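Local coordinates for probable transcriptional regulator, TetR family protein (Rhodococcus sp., PDB 3BJB) that probably binds promoter DNA as a helix-turn-helix regulator of the TetR family and adjusts transcription of its target genes, at residues B[32-35]-B[36-40]; B[115-118]-B[119-122]. All blocks are in the same frame, centred on the assembly; numbering follows the deposited sequence.

Interaction 1: residues B[32-35]-B[36-40]; sequences IELA and TEKEL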
loop_
_atom_site.group_PDB
_atom_site.type_symbol
_atom_site.label_atom_id
_atom_site.label_comp_id
_atom_site.label_asym_id
_atom_site.label_seq_id
_atom_site.Cartn_x
_atom_site.Cartn_y
_atom_site.Cartn_z
ATOM N N ILE B 32 20.692 3.532 -0.684
ATOM C CA ILE B 32 20.368 2.872 0.591
ATOM C C ILE B 32 20.749 3.684 1.853
ATOM O O ILE B 32 19.901 3.854 2.746
ATOM C CB ILE B 32 20.923 1.420 0.654
ATOM C CG1 ILE B 32 20.155 0.519 -0.312
ATOM C CG2 ILE B 32 20.851 0.845 2.090
ATOM C CD1 ILE B 32 20.961 -0.653 -0.794
ATOM N N GLU B 33 21.981 4.190 1.915
ATOM C CA GLU B 33 22.429 5.071 3.008
ATOM C C GLU B 33 21.629 6.360 3.137
ATOM O O GLU B 33 21.352 6.824 4.248
ATOM C CB GLU B 33 23.880 5.525 2.828
ATOM C CG GLU B 33 24.767 4.635 2.015
ATOM C CD GLU B 33 26.206 4.816 2.413
ATOM O OE1 GLU B 33 26.879 5.717 1.844
ATOM O OE2 GLU B 33 26.651 4.086 3.326
ATOM N N LEU B 34 21.286 6.973 2.013
ATOM C CA LEU B 34 20.530 8.214 2.109
ATOM C C LEU B 34 19.104 7.983 2.578
ATOM O O LEU B 34 18.596 8.714 3.429
ATOM C CB LEU B 34 20.628 9.031 0.830
ATOM C CG LEU B 34 21.973 9.768 0.905
ATOM C CD1 LEU B 34 22.935 9.504 -0.293
ATOM C CD2 LEU B 34 21.726 11.244 1.156
ATOM N N ALA B 35 18.476 6.933 2.066
ATOM C CA ALA B 35 17.136 6.601 2.493
ATOM C C ALA B 35 17.196 6.101 3.916
ATOM O O ALA B 35 16.191 6.162 4.609
ATOM C CB ALA B 35 16.521 5.570 1.589
ATOM N N THR B 36 18.368 5.615 4.353
ATOM C CA THR B 36 18.543 5.195 5.749
ATOM C C THR B 36 18.663 6.403 6.680
ATOM O O THR B 36 18.237 6.341 7.839
ATOM C CB THR B 36 19.700 4.171 5.965
ATOM O OG1 THR B 36 19.291 2.888 5.477
ATOM C CG2 THR B 36 20.061 4.018 7.445
ATOM N N GLU B 37 19.180 7.510 6.172
ATOM C CA GLU B 37 19.410 8.678 7.013
ATOM C C GLU B 37 18.287 9.729 6.968
ATOM O O GLU B 37 18.193 10.576 7.844
ATOM C CB GLU B 37 20.764 9.311 6.677
ATOM C CG GLU B 37 21.909 8.302 6.689
ATOM C CD GLU B 37 23.156 8.733 5.880
ATOM O OE1 GLU B 37 24.218 8.083 6.044
ATOM O OE2 GLU B 37 23.091 9.704 5.084
ATOM N N LYS B 38 17.460 9.723 5.934
ATOM C CA LYS B 38 16.433 10.760 5.832
ATOM C C LYS B 38 15.318 10.087 5.116
ATOM O O LYS B 38 15.571 9.205 4.305
ATOM C CB LYS B 38 16.886 11.952 4.989
ATOM C CG LYS B 38 18.370 11.993 4.655
ATOM C CD LYS B 38 18.855 13.297 3.990
ATOM C CE LYS B 38 20.422 13.365 4.081
ATOM N NZ LYS B 38 21.137 14.632 3.671
ATOM N N GLU B 39 14.095 10.499 5.427
ATOM C CA GLU B 39 12.913 10.216 4.612
ATOM C C GLU B 39 13.116 10.454 3.077
ATOM O O GLU B 39 14.086 11.130 2.643
ATOM C CB GLU B 39 11.777 11.081 5.132
ATOM C CG GLU B 39 12.189 12.540 5.082
ATOM C CD GLU B 39 11.156 13.476 5.655
ATOM O OE1 GLU B 39 9.971 13.420 5.199
ATOM O OE2 GLU B 39 11.559 14.276 6.558
ATOM N N LEU B 40 12.188 9.907 2.273
ATOM C CA LEU B 40 12.302 9.889 0.802
ATOM C C LEU B 40 12.332 11.328 0.270
ATOM O O LEU B 40 13.195 11.678 -0.520
ATOM C CB LEU B 40 11.114 9.134 0.186
ATOM C CG LEU B 40 11.113 8.179 -1.022
ATOM C CD1 LEU B 40 9.741 8.147 -1.632
ATOM C CD2 LEU B 40 12.117 8.482 -2.060
#
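The C-terminal end of helix 22-37, the helix that leads into the predicted helix-turn-helix of this TetR-type domain, closes where T36, E37 and K38 fold back on the carbonyls of I32, E33 and L34. The carbonyl oxygen of I32 is gripped twice by one residue: T36 N lies 2.8 Å from I32 O in a weak, bent bond, and T36 OG1 reaches I32 O at 3.0 Å from above the carbonyl plane. The hydroxyl can do this because chi1 of -74° sets OG1 opposite the carbonyl carbon of T36, on the side facing the preceding turn. L34 O also has two donors, K38 N at 2.9 Å, approaching nearly end-on to the carbonyl, and E37 N in a weak bond, its hydrogen divided between L34 O and E33 O. K38 is the first residue to leave helical geometry, yet its extended side chain runs alongside L34, with K38 CE 3.8 Å from L34 CD2. One turn apart, E33 and E37 both direct a carboxylate oxygen to R51 of helix 45-51, E37 in a salt bridge and E33 in a long, weak ion pair; the shared arginine probably eases their mutual repulsion. L34 packs on E47 and R51 of that helix, while I32 and A35 face helices 66-86 and 114-126.

Interaction 2: residues B[115-118]-B[119-122]; sequences ALST and AMIQ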
loop_
_atom_site.group_PDB
_atom_site.type_symbol
_atom_site.label_atom_id
_atom_site.label_comp_id
_atom_site.label_asym_id
_atom_site.label_seq_id
_atom_site.Cartn_x
_atom_site.Cartn_y
_atom_site.Cartn_z
ATOM N N ALA B 115 13.015 3.554 7.841
ATOM C CA ALA B 115 13.132 4.705 6.986
ATOM C C ALA B 115 13.385 4.253 5.533
ATOM O O ALA B 115 12.626 4.612 4.632
ATOM C CB ALA B 115 14.200 5.682 7.531
ATOM N N LEU B 116 14.385 3.394 5.335
ATOM C CA LEU B 116 14.655 2.745 4.023
ATOM C C LEU B 116 13.488 1.966 3.436
ATOM O O LEU B 116 13.171 2.095 2.269
ATOM C CB LEU B 116 15.829 1.784 4.151
ATOM C CG LEU B 116 16.199 0.943 2.932
ATOM C CD1 LEU B 116 16.641 1.832 1.767
ATOM C CD2 LEU B 116 17.317 -0.061 3.338
ATOM N N SER B 117 12.882 1.123 4.247
ATOM C CA SER B 117 11.689 0.379 3.838
ATOM C C SER B 117 10.525 1.240 3.371
ATOM O O SER B 117 9.921 0.979 2.328
ATOM C CB SER B 117 11.254 -0.525 4.983
ATOM O OG SER B 117 12.296 -1.484 5.177
ATOM N N THR B 118 10.234 2.289 4.126
ATOM C CA THR B 118 9.261 3.255 3.723
ATOM C C THR B 118 9.585 3.820 2.352
ATOM O O THR B 118 8.694 3.880 1.485
ATOM C CB THR B 118 9.245 4.351 4.749
ATOM O OG1 THR B 118 8.999 3.763 6.034
ATOM C CG2 THR B 118 8.233 5.381 4.438
ATOM N N ALA B 119 10.824 4.218 2.087
ATOM C CA ALA B 119 11.116 4.699 0.738
ATOM C C ALA B 119 10.924 3.640 -0.365
ATOM O O ALA B 119 10.595 3.993 -1.505
ATOM C CB ALA B 119 12.504 5.277 0.667
HETATM N N MSE B 120 11.130 2.361 -0.053
HETATM C CA MSE B 120 11.011 1.359 -1.092
HETATM C C MSE B 120 9.570 1.014 -1.347
HETATM O O MSE B 120 9.161 0.870 -2.486
HETATM C CB MSE B 120 11.784 0.097 -0.758
HETATM C CG MSE B 120 13.283 0.299 -0.535
HETATM SE SE MSE B 120 14.208 -1.412 -0.184
HETATM C CE MSE B 120 13.374 -1.919 1.507
ATOM N N ILE B 121 8.823 0.842 -0.268
ATOM C CA ILE B 121 7.402 0.609 -0.299
ATOM C C ILE B 121 6.675 1.806 -0.974
ATOM O O ILE B 121 5.874 1.620 -1.906
ATOM C CB ILE B 121 6.871 0.394 1.142
ATOM C CG1 ILE B 121 7.642 -0.727 1.876
ATOM C CG2 ILE B 121 5.338 0.233 1.182
ATOM C CD1 ILE B 121 7.239 -2.131 1.539
ATOM N N GLN B 122 6.943 3.035 -0.545
ATOM C CA GLN B 122 6.189 4.122 -1.164
ATOM C C GLN B 122 6.491 4.190 -2.608
ATOM O O GLN B 122 5.587 4.373 -3.402
ATOM C CB GLN B 122 6.410 5.469 -0.530
ATOM C CG GLN B 122 5.680 5.573 0.746
ATOM C CD GLN B 122 6.043 6.839 1.510
ATOM O OE1 GLN B 122 6.403 7.882 0.907
ATOM N NE2 GLN B 122 5.943 6.764 2.847
#
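T118 and Q122, one turn apart, run along the same flank of the helix, with the amide nitrogen NE2 of Q122 3.1 Å from the methyl CG2 of T118. That methyl is offered to the glutamine because chi1 of -56° turns OG1 of T118 the other way, back to the carbonyl of P114. Beneath the pair, Q122 N donates to T118 O at 2.8 Å in a nearly straight bond (167°), and A119 N to A115 O at 3.1 Å continues the same ladder. These are the i to i+4 bonds of helix 114-126, in the all-helical C-terminal domain of the TetR fold. On another side of the helix the chain of selenomethionine M120 bends at its selenium, bringing CE to 3.8 Å from S117 OG and 4.3 Å from L116 CG. The S117 hydroxyl has hydrogen-bond partners in the carbonyls of L110 and R113, its single proton shared or alternating between them, which ties the start of the helix to the end of helix 95-111. Replacing Q122 by alanine is likely to strip the T118 methyl of the amide lying against it and to remove the packing on T126 of the second subunit. Farther out, M120 rests on V73, M74 and Q77 of helix 66-86, and I121 on F171 and Q175 of helix 157-179.

Overall arrangement
Interaction 1 comes first along the chain, at the end of helix 22-37 in the DNA-binding part, and interaction 2 follows in helix 114-126 of the C-terminal part. Their centres are only about 9 Å apart. Helix 22-37 touches helix 114-126, where A35 CB meets L116 CD1 at 3.7 Å, and just beyond its end L40 CG lies 3.6 Å from A119 CB. Helix 66-86 borders both, through V73 and Q77. The pair therefore marks an apolar junction between the DNA-binding and C-terminal parts of one subunit, a place through which movement in the C-terminal domain could be passed to the helix-turn-helix, as in other TetR regulators.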